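Local coordinates for post-proline cleaving enzyme (Rickettsia typhi, PDB 4HVT), which probably acts as a serine-type oligopeptidase, cutting peptide chains on the carboxyl side of proline, at residues A[458-463]-A[515-520]; A[482-487]-A[540-545]; A[593-598]-A[609-614]. One frame throughout, in Å; residues are numbered along the deposited sequence. Where two conformers were deposited one is given.

Interaction 1 of 3, residues A[458-463]-A[515-520]. With EDO (1,2-ethanediol), chain D.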
loop_
_atom_site.group_PDB
_atom_site.type_symbol
_atom_site.label_atom_id
_atom_site.label_comp_id
_atom_site.label_asym_id
_atom_site.label_seq_id
_atom_site.Cartn_x
_atom_site.Cartn_y
_atom_site.Cartn_z
ATOM N N ASP A 458 -21.324 16.343 11.690
ATOM C CA ASP A 458 -21.058 16.704 13.108
ATOM C C ASP A 458 -20.231 17.984 13.269
ATOM O O ASP A 458 -19.672 18.258 14.340
ATOM C CB ASP A 458 -20.390 15.525 13.857
ATOM C CG ASP A 458 -19.017 15.177 13.309
ATOM O OD1 ASP A 458 -18.638 15.753 12.256
ATOM O OD2 ASP A 458 -18.341 14.289 13.889
ATOM N N GLY A 459 -20.129 18.785 12.211
ATOM C CA GLY A 459 -19.336 20.038 12.246
ATOM C C GLY A 459 -17.827 19.935 11.980
ATOM O O GLY A 459 -17.150 20.976 11.733
ATOM N N VAL A 460 -17.275 18.719 12.032
ATOM C CA VAL A 460 -15.853 18.459 11.695
ATOM C C VAL A 460 -15.509 18.783 10.221
ATOM O O VAL A 460 -16.237 18.429 9.273
ATOM C CB VAL A 460 -15.480 16.964 12.037
ATOM C CG1 VAL A 460 -14.047 16.607 11.656
ATOM C CG2 VAL A 460 -15.648 16.656 13.530
ATOM N N LYS A 461 -14.414 19.534 10.044
ATOM C CA LYS A 461 -13.860 19.830 8.740
ATOM C C LYS A 461 -13.059 18.691 8.128
ATOM O O LYS A 461 -12.126 18.145 8.739
ATOM C CB LYS A 461 -12.998 21.092 8.774
ATOM C CG LYS A 461 -13.582 22.319 9.463
ATOM C CD LYS A 461 -14.870 22.800 8.863
ATOM C CE LYS A 461 -15.280 24.097 9.571
ATOM N NZ LYS A 461 -16.647 24.527 9.245
ATOM N N ILE A 462 -13.369 18.400 6.866
ATOM C CA ILE A 462 -12.803 17.292 6.144
ATOM C C ILE A 462 -12.024 17.891 4.992
ATOM O O ILE A 462 -12.603 18.539 4.139
ATOM C CB ILE A 462 -13.938 16.379 5.548
ATOM C CG1 ILE A 462 -14.932 15.947 6.646
ATOM C CG2 ILE A 462 -13.368 15.171 4.821
ATOM C CD1 ILE A 462 -14.353 15.282 7.877
ATOM N N PRO A 463 -10.713 17.654 4.955
ATOM C CA PRO A 463 -9.926 18.162 3.847
ATOM C C PRO A 463 -10.271 17.458 2.560
ATOM O O PRO A 463 -10.602 16.266 2.551
ATOM C CB PRO A 463 -8.489 17.778 4.203
ATOM C CG PRO A 463 -8.496 17.458 5.641
ATOM C CD PRO A 463 -9.888 16.940 5.934
ATOM N N ASN A 515 -10.036 13.433 2.212
ATOM C CA ASN A 515 -9.327 12.888 3.351
ATOM C C ASN A 515 -10.274 12.584 4.498
ATOM O O ASN A 515 -10.249 13.143 5.617
ATOM C CB ASN A 515 -8.211 13.877 3.733
ATOM C CG ASN A 515 -7.241 14.074 2.589
ATOM O OD1 ASN A 515 -7.271 15.098 1.931
ATOM N ND2 ASN A 515 -6.375 13.086 2.352
ATOM N N ILE A 516 -11.136 11.647 4.218
ATOM C CA ILE A 516 -12.189 11.304 5.152
ATOM C C ILE A 516 -11.721 10.554 6.406
ATOM O O ILE A 516 -10.638 9.942 6.448
ATOM C CB ILE A 516 -13.287 10.458 4.451
ATOM C CG1 ILE A 516 -12.813 9.015 4.131
ATOM C CG2 ILE A 516 -13.824 11.247 3.236
ATOM C CD1 ILE A 516 -13.803 8.196 3.275
ATOM N N ARG A 517 -12.520 10.650 7.453
ATOM C CA ARG A 517 -12.176 9.920 8.696
ATOM C C ARG A 517 -12.128 8.410 8.460
ATOM O O ARG A 517 -12.672 7.922 7.482
ATOM C CB ARG A 517 -13.083 10.335 9.842
ATOM C CG ARG A 517 -12.696 11.699 10.401
ATOM C CD ARG A 517 -13.680 12.244 11.398
ATOM N NE ARG A 517 -14.948 12.666 10.770
ATOM C CZ ARG A 517 -15.955 13.247 11.423
ATOM N NH1 ARG A 517 -15.855 13.492 12.729
ATOM N NH2 ARG A 517 -17.058 13.566 10.779
ATOM N N GLY A 518 -11.433 7.663 9.339
ATOM C CA GLY A 518 -11.047 6.266 9.071
ATOM C C GLY A 518 -9.584 6.268 8.609
ATOM O O GLY A 518 -8.822 5.313 8.793
ATOM N N GLY A 519 -9.198 7.348 7.922
ATOM C CA GLY A 519 -7.796 7.525 7.512
ATOM C C GLY A 519 -6.961 8.029 8.670
ATOM O O GLY A 519 -7.431 8.084 9.797
ATOM N N GLY A 520 -5.683 8.327 8.374
ATOM C CA GLY A 520 -4.705 8.774 9.373
ATOM C C GLY A 520 -4.187 10.200 9.216
ATOM O O GLY A 520 -3.211 10.562 9.858
HETATM C C1 EDO D . -9.051 19.719 9.774
HETATM O O1 EDO D . -8.884 20.805 10.704
HETATM C C2 EDO D . -9.503 18.479 10.514
HETATM O O2 EDO D . -10.793 18.689 11.075
#
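R517 reaches across to D458 and illustrates how one long side chain can join the turn before strand 461-469 to the loop after strand 510-514. Its CB and CG lead out of that loop and bring the chain past the side chains of V460 and I462. After an extended stretch the chain bends at the CG-CD bond (chi3 -71°), which swings the guanidinium toward D458. NE of R517 passes 3.9 Å from CD1 of I462, the two side chains running nearly at right angles. CB of V460 lies over one guanidinium face, toward its rim, and CG2 of V460 comes within 3.3 Å of NH1 of R517. At the tip the grip is end-on and two-pronged. NH1 of R517 gives a fairly straight bond to OD2 of D458 at 2.9 Å, in the guanidinium plane and on the syn lone pair, while NH2 of R517 reaches OD1 of D458 at 3.1 Å from a more tilted position. The planes of the two groups are turned 46° apart. OD1 of D458 is also held on its other face by the backbone N of V460 at 3.3 Å, an Asx turn that fixes the carboxylate.

At the other end, N515 N bonds to P463 O at 2.9 Å, carrying the antiparallel pairing of strands 461-469 and 510-514 one step beyond the second strand of this alpha/beta hydrolase sheet. A 1,2-ethanediol, probably from the crystallisation liquor, donates to K461 O.

NE of R517 makes a further salt bridge to D541 on helix 536-551. One guanidinium is thus shared between two carboxylates, an environment that would be expected to keep it charged and that fixes both its position and its rotation beneath the apolar cover of V460.

Interaction 2 of 3, residues A[482-487]-A[540-545]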
loop_
_atom_site.group_PDB
_atom_site.type_symbol
_atom_site.label_atom_id
_atom_site.label_comp_id
_atom_site.label_asym_id
_atom_site.label_seq_id
_atom_site.Cartn_x
_atom_site.Cartn_y
_atom_site.Cartn_z
ATOM N N LEU A 482 -14.100 11.556 -7.985
ATOM C CA LEU A 482 -13.850 11.738 -6.568
ATOM C C LEU A 482 -13.396 10.388 -6.001
ATOM O O LEU A 482 -14.082 9.374 -6.190
ATOM C CB LEU A 482 -15.138 12.183 -5.882
ATOM C CG LEU A 482 -15.249 12.159 -4.353
ATOM C CD1 LEU A 482 -14.192 13.017 -3.630
ATOM C CD2 LEU A 482 -16.661 12.566 -3.965
ATOM N N GLU A 483 -12.271 10.405 -5.305
ATOM C CA GLU A 483 -11.687 9.200 -4.688
ATOM C C GLU A 483 -11.469 9.412 -3.199
ATOM O O GLU A 483 -11.285 10.554 -2.730
ATOM C CB GLU A 483 -10.358 8.905 -5.373
ATOM C CG GLU A 483 -10.517 8.627 -6.868
ATOM C CD GLU A 483 -9.247 8.069 -7.496
ATOM O OE1 GLU A 483 -8.721 7.052 -6.999
ATOM O OE2 GLU A 483 -8.791 8.642 -8.490
ATOM N N ALA A 484 -11.529 8.294 -2.438
ATOM C CA ALA A 484 -11.153 8.275 -1.054
ATOM C C ALA A 484 -10.928 6.824 -0.678
ATOM O O ALA A 484 -11.156 5.937 -1.485
ATOM C CB ALA A 484 -12.190 8.898 -0.140
ATOM N N TYR A 485 -10.390 6.628 0.504
ATOM C CA TYR A 485 -10.049 5.312 1.044
ATOM C C TYR A 485 -10.754 5.229 2.397
ATOM O O TYR A 485 -11.778 4.535 2.521
ATOM C CB TYR A 485 -8.532 5.093 1.170
ATOM C CG TYR A 485 -8.156 3.670 1.634
ATOM C CD1 TYR A 485 -8.322 2.561 0.791
ATOM C CD2 TYR A 485 -7.671 3.468 2.897
ATOM C CE1 TYR A 485 -7.989 1.277 1.189
ATOM C CE2 TYR A 485 -7.308 2.200 3.313
ATOM C CZ TYR A 485 -7.450 1.121 2.451
ATOM O OH TYR A 485 -7.073 -0.106 2.994
ATOM N N GLY A 486 -10.231 5.920 3.427
ATOM C CA GLY A 486 -10.931 6.014 4.706
ATOM C C GLY A 486 -10.947 4.770 5.585
ATOM O O GLY A 486 -12.000 4.264 6.020
ATOM N N GLY A 487 -9.769 4.270 5.888
ATOM C CA GLY A 487 -9.641 3.115 6.786
ATOM C C GLY A 487 -8.210 2.935 7.233
ATOM O O GLY A 487 -7.293 3.436 6.612
ATOM N N ASN A 540 -20.311 9.481 5.852
ATOM C CA ASN A 540 -20.872 10.818 5.958
ATOM C C ASN A 540 -19.866 11.865 5.486
ATOM O O ASN A 540 -20.247 12.804 4.795
ATOM C CB ASN A 540 -21.267 11.131 7.392
ATOM C CG ASN A 540 -22.475 10.336 7.846
ATOM O OD1 ASN A 540 -23.200 9.752 7.039
ATOM N ND2 ASN A 540 -22.714 10.346 9.140
ATOM N N ASP A 541 -18.591 11.684 5.833
ATOM C CA ASP A 541 -17.539 12.620 5.385
ATOM C C ASP A 541 -17.486 12.657 3.870
ATOM O O ASP A 541 -17.341 13.689 3.248
ATOM C CB ASP A 541 -16.193 12.205 5.926
ATOM C CG ASP A 541 -16.058 12.475 7.416
ATOM O OD1 ASP A 541 -16.978 13.101 7.957
ATOM O OD2 ASP A 541 -15.047 12.035 8.045
ATOM N N PHE A 542 -17.610 11.490 3.278
ATOM C CA PHE A 542 -17.546 11.380 1.831
ATOM C C PHE A 542 -18.764 12.112 1.211
ATOM O O PHE A 542 -18.620 12.830 0.267
ATOM C CB PHE A 542 -17.559 9.898 1.466
ATOM C CG PHE A 542 -17.198 9.619 0.036
ATOM C CD1 PHE A 542 -15.913 9.842 -0.440
ATOM C CD2 PHE A 542 -18.119 9.078 -0.819
ATOM C CE1 PHE A 542 -15.563 9.560 -1.738
ATOM C CE2 PHE A 542 -17.786 8.850 -2.160
ATOM C CZ PHE A 542 -16.513 9.067 -2.602
ATOM N N PHE A 543 -19.951 11.935 1.772
ATOM C CA PHE A 543 -21.144 12.661 1.281
ATOM C C PHE A 543 -20.974 14.194 1.418
ATOM O O PHE A 543 -21.384 14.974 0.534
ATOM C CB PHE A 543 -22.427 12.218 2.007
ATOM C CG PHE A 543 -22.716 10.752 1.912
ATOM C CD1 PHE A 543 -22.546 10.055 0.719
ATOM C CD2 PHE A 543 -23.140 10.051 3.034
ATOM C CE1 PHE A 543 -22.826 8.729 0.634
ATOM C CE2 PHE A 543 -23.434 8.710 2.950
ATOM C CZ PHE A 543 -23.245 8.028 1.771
ATOM N N ALA A 544 -20.416 14.630 2.550
ATOM C CA ALA A 544 -20.150 16.060 2.787
ATOM C C ALA A 544 -19.295 16.668 1.664
ATOM O O ALA A 544 -19.588 17.722 1.190
ATOM C CB ALA A 544 -19.497 16.269 4.137
ATOM N N VAL A 545 -18.237 15.982 1.273
ATOM C CA VAL A 545 -17.449 16.417 0.137
ATOM C C VAL A 545 -18.246 16.361 -1.193
ATOM O O VAL A 545 -18.220 17.333 -1.984
ATOM C CB VAL A 545 -16.120 15.619 0.083
ATOM C CG1 VAL A 545 -15.353 16.013 -1.140
ATOM C CG2 VAL A 545 -15.276 15.896 1.322
#
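Trans first torsions on both sides bring L482 and F542 together: chi1 is 167° for L482 and -167° for F542, placing CG of each anti to its own N; the two side chains meet from opposite directions. CG of L482 meets CE1 of F542 at 3.7 Å. From there the leucine forks. CD2 of L482 leans over the ring in an off-centre CH-pi contact, 4.2 Å from the F542 centroid and 30° from the ring normal, whereas CD1 of L482 extends to CG1 of V545 at 4.1 Å, one helical turn along. A484 adds its methyl to the same ring corner, CB of A484 standing 3.8 Å from CE1 of F542, and the backbone carbon of E483 lies at the ring edge.

This is the standard way in which a helix is seated on a beta sheet. Helix 536-551 lays F542 and V545 against strand 480-483 and A484, in the mixed sheet of the alpha/beta hydrolase domain, with A514 of the adjacent strand 510-514 and I462 of strand 461-469 beyond it also touching V545. Alternation along the strand sends E483 the other way, where its carboxylate forms a salt bridge with K563.

Cohesion here rests on dispersion and on the exclusion of water. The N of A484 is buried with no partner in the model, a polar cost that this apolar interface leaves unpaid.

Interaction 3 of 3, residues A[593-598]-A[609-614]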
loop_
_atom_site.group_PDB
_atom_site.type_symbol
_atom_site.label_atom_id
_atom_site.label_comp_id
_atom_site.label_asym_id
_atom_site.label_seq_id
_atom_site.Cartn_x
_atom_site.Cartn_y
_atom_site.Cartn_z
ATOM N N LEU A 593 -16.809 -6.154 0.640
ATOM C CA LEU A 593 -18.136 -5.565 0.675
ATOM C C LEU A 593 -19.208 -6.403 1.339
ATOM O O LEU A 593 -20.170 -5.851 1.828
ATOM C CB LEU A 593 -18.582 -5.115 -0.707
ATOM C CG LEU A 593 -19.153 -5.904 -1.838
ATOM C CD1 LEU A 593 -20.526 -6.518 -1.590
ATOM C CD2 LEU A 593 -19.211 -4.939 -3.054
ATOM N N ASP A 594 -19.019 -7.717 1.342
ATOM C CA ASP A 594 -19.925 -8.606 2.127
ATOM C C ASP A 594 -19.542 -8.564 3.612
ATOM O O ASP A 594 -18.773 -9.384 4.092
ATOM C CB ASP A 594 -19.927 -10.020 1.594
ATOM C CG ASP A 594 -20.974 -10.914 2.294
ATOM O OD1 ASP A 594 -21.507 -10.513 3.359
ATOM O OD2 ASP A 594 -21.250 -12.018 1.761
ATOM N N MET A 595 -20.042 -7.562 4.312
ATOM C CA MET A 595 -19.596 -7.284 5.671
ATOM C C MET A 595 -20.234 -8.232 6.716
ATOM O O MET A 595 -19.797 -8.263 7.874
ATOM C CB MET A 595 -19.783 -5.797 5.985
ATOM C CG MET A 595 -19.095 -4.872 4.952
ATOM S SD MET A 595 -17.424 -5.379 4.525
ATOM C CE MET A 595 -16.536 -5.113 6.042
ATOM N N ILE A 596 -21.247 -9.024 6.324
ATOM C CA ILE A 596 -21.726 -10.084 7.211
ATOM C C ILE A 596 -20.771 -11.299 7.221
ATOM O O ILE A 596 -20.506 -11.893 8.293
ATOM C CB ILE A 596 -23.171 -10.506 6.879
ATOM C CG1 ILE A 596 -24.098 -9.283 6.878
ATOM C CG2 ILE A 596 -23.652 -11.514 7.907
ATOM C CD1 ILE A 596 -25.589 -9.636 6.921
ATOM N N ARG A 597 -20.264 -11.665 6.036
ATOM C CA ARG A 597 -19.521 -12.909 5.834
ATOM C C ARG A 597 -18.026 -12.705 5.610
ATOM O O ARG A 597 -17.330 -13.667 5.340
ATOM C CB ARG A 597 -20.094 -13.668 4.615
ATOM C CG ARG A 597 -21.568 -14.032 4.814
ATOM C CD ARG A 597 -22.077 -15.083 3.825
ATOM N NE ARG A 597 -21.301 -16.290 3.772
ATOM C CZ ARG A 597 -21.224 -17.135 2.738
ATOM N NH1 ARG A 597 -21.933 -16.950 1.649
ATOM N NH2 ARG A 597 -20.444 -18.202 2.821
ATOM N N TYR A 598 -17.547 -11.483 5.777
ATOM C CA TYR A 598 -16.140 -11.163 5.402
ATOM C C TYR A 598 -15.115 -12.049 6.086
ATOM O O TYR A 598 -14.073 -12.334 5.499
ATOM C CB TYR A 598 -15.750 -9.670 5.542
ATOM C CG TYR A 598 -15.529 -9.195 6.941
ATOM C CD1 TYR A 598 -14.276 -9.268 7.519
ATOM C CD2 TYR A 598 -16.564 -8.640 7.662
ATOM C CE1 TYR A 598 -14.067 -8.836 8.796
ATOM C CE2 TYR A 598 -16.379 -8.179 8.938
ATOM C CZ TYR A 598 -15.098 -8.263 9.508
ATOM O OH TYR A 598 -14.838 -7.827 10.775
ATOM N N THR A 609 -11.142 -5.945 14.077
ATOM C CA THR A 609 -11.031 -4.717 14.859
ATOM C C THR A 609 -11.268 -3.477 14.031
ATOM O O THR A 609 -11.450 -2.391 14.606
ATOM C CB THR A 609 -9.652 -4.635 15.583
ATOM O OG1 THR A 609 -8.606 -4.742 14.606
ATOM C CG2 THR A 609 -9.532 -5.706 16.622
ATOM N N GLU A 610 -11.271 -3.592 12.698
ATOM C CA GLU A 610 -11.590 -2.481 11.822
ATOM C C GLU A 610 -13.107 -2.357 11.609
ATOM O O GLU A 610 -13.604 -1.259 11.559
ATOM C CB GLU A 610 -10.865 -2.552 10.473
ATOM C CG GLU A 610 -11.058 -1.317 9.620
ATOM C CD GLU A 610 -10.362 -0.059 10.094
ATOM O OE1 GLU A 610 -9.634 -0.168 11.120
ATOM O OE2 GLU A 610 -10.552 1.033 9.432
ATOM N N TYR A 611 -13.804 -3.467 11.435
ATOM C CA TYR A 611 -15.193 -3.409 11.001
ATOM C C TYR A 611 -16.204 -3.845 12.064
ATOM O O TYR A 611 -17.386 -3.572 11.936
ATOM C CB TYR A 611 -15.368 -4.277 9.761
ATOM C CG TYR A 611 -14.528 -3.851 8.564
ATOM C CD1 TYR A 611 -14.732 -2.617 7.908
ATOM C CD2 TYR A 611 -13.556 -4.693 8.069
ATOM C CE1 TYR A 611 -13.933 -2.232 6.833
ATOM C CE2 TYR A 611 -12.765 -4.316 6.993
ATOM C CZ TYR A 611 -12.984 -3.099 6.369
ATOM O OH TYR A 611 -12.171 -2.756 5.306
ATOM N N GLY A 612 -15.715 -4.421 13.144
ATOM C CA GLY A 612 -16.601 -5.109 14.125
ATOM C C GLY A 612 -16.824 -6.541 13.704
ATOM O O GLY A 612 -16.626 -6.896 12.543
ATOM N N ASP A 613 -17.244 -7.362 14.669
ATOM C CA ASP A 613 -17.481 -8.780 14.495
ATOM C C ASP A 613 -18.959 -9.070 14.132
ATOM O O ASP A 613 -19.819 -8.939 14.970
ATOM C CB ASP A 613 -17.083 -9.507 15.764
ATOM C CG ASP A 613 -17.054 -10.969 15.599
ATOM O OD1 ASP A 613 -17.608 -11.514 14.615
ATOM O OD2 ASP A 613 -16.449 -11.619 16.452
ATOM N N PRO A 614 -19.227 -9.476 12.889
ATOM C CA PRO A 614 -20.631 -9.833 12.545
ATOM C C PRO A 614 -21.296 -10.937 13.367
ATOM O O PRO A 614 -22.534 -11.117 13.230
ATOM C CB PRO A 614 -20.546 -10.247 11.057
ATOM C CG PRO A 614 -19.119 -10.134 10.611
ATOM C CD PRO A 614 -18.267 -9.785 11.801
#
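The methyl end of M595, rather than its sulfur, presses on the ring of Y611: CE of M595 stands 3.5 Å from the Y611 centroid and only 15° off the ring normal. SD of M595 lies almost straight behind it, 5.1 Å from the Y611 centroid, making this a Met-aromatic contact in which the methyl is the layer between sulfur and ring. Bends at both chi2 and chi3 curl the methionine so that its tip arrives over the face. On the opposite face of the Y611 ring lies CG of E610.

Y611 in turn presents its edge to the face of Y598, with centroids 5.5 Å apart and planes at 72°, a T-shaped pair. Y598 takes the less common chi1 of 75°, with CG between the backbone N and the carbonyl carbon, and this sends its hydroxyl across to the other segment. OH of Y598 donates to G612 O at 2.7 Å, tilted out of the carbonyl plane. G612, with positive phi, is where the chain leaves helix 608-611.

In the alpha/beta hydrolase domain, residues 593-598 follow strand 585-589. Y611 OH bonds to N567, next to the putative nucleophile on what looks like a nucleophile elbow; the ring packed by M595 and Y598 thus lies near the probable active site.

P614 is packed between Y598 and the backbone carbonyls of M595 and I596. CG of P614 lies 3.8 Å from CE2 of Y598, the side chains crossing near a right angle, and 3.4 Å from M595 O, a buried carbonyl with no hydrogen-bond partner in the model. CB of P614 lies 3.2 Å from O of I596, a residue modelled in two conformers. Upstream, OD1 of D594 accepts from R597 N at 3.2 Å in an Asx motif.

Overall arrangement
From the N terminus, residues 458-463 open interaction 1, which closes when the chain returns at 515-520 after 51 residues. Before that closure, strand 480-483 has already begun interaction 2, completed on helix 536-551, so the two loops cross rather than nest. They are coupled directly, because I516 of the first packs on G486 and D541 of the second, and together they bind two strands of one sheet to a loop and a helix. Interaction 3 follows in series, a far shorter loop of ten residues that joins the segment after strand 585-589 to the end of helix 608-611. Its centre lies about 19 Å from that of interaction 2, yet G487 packs against E610.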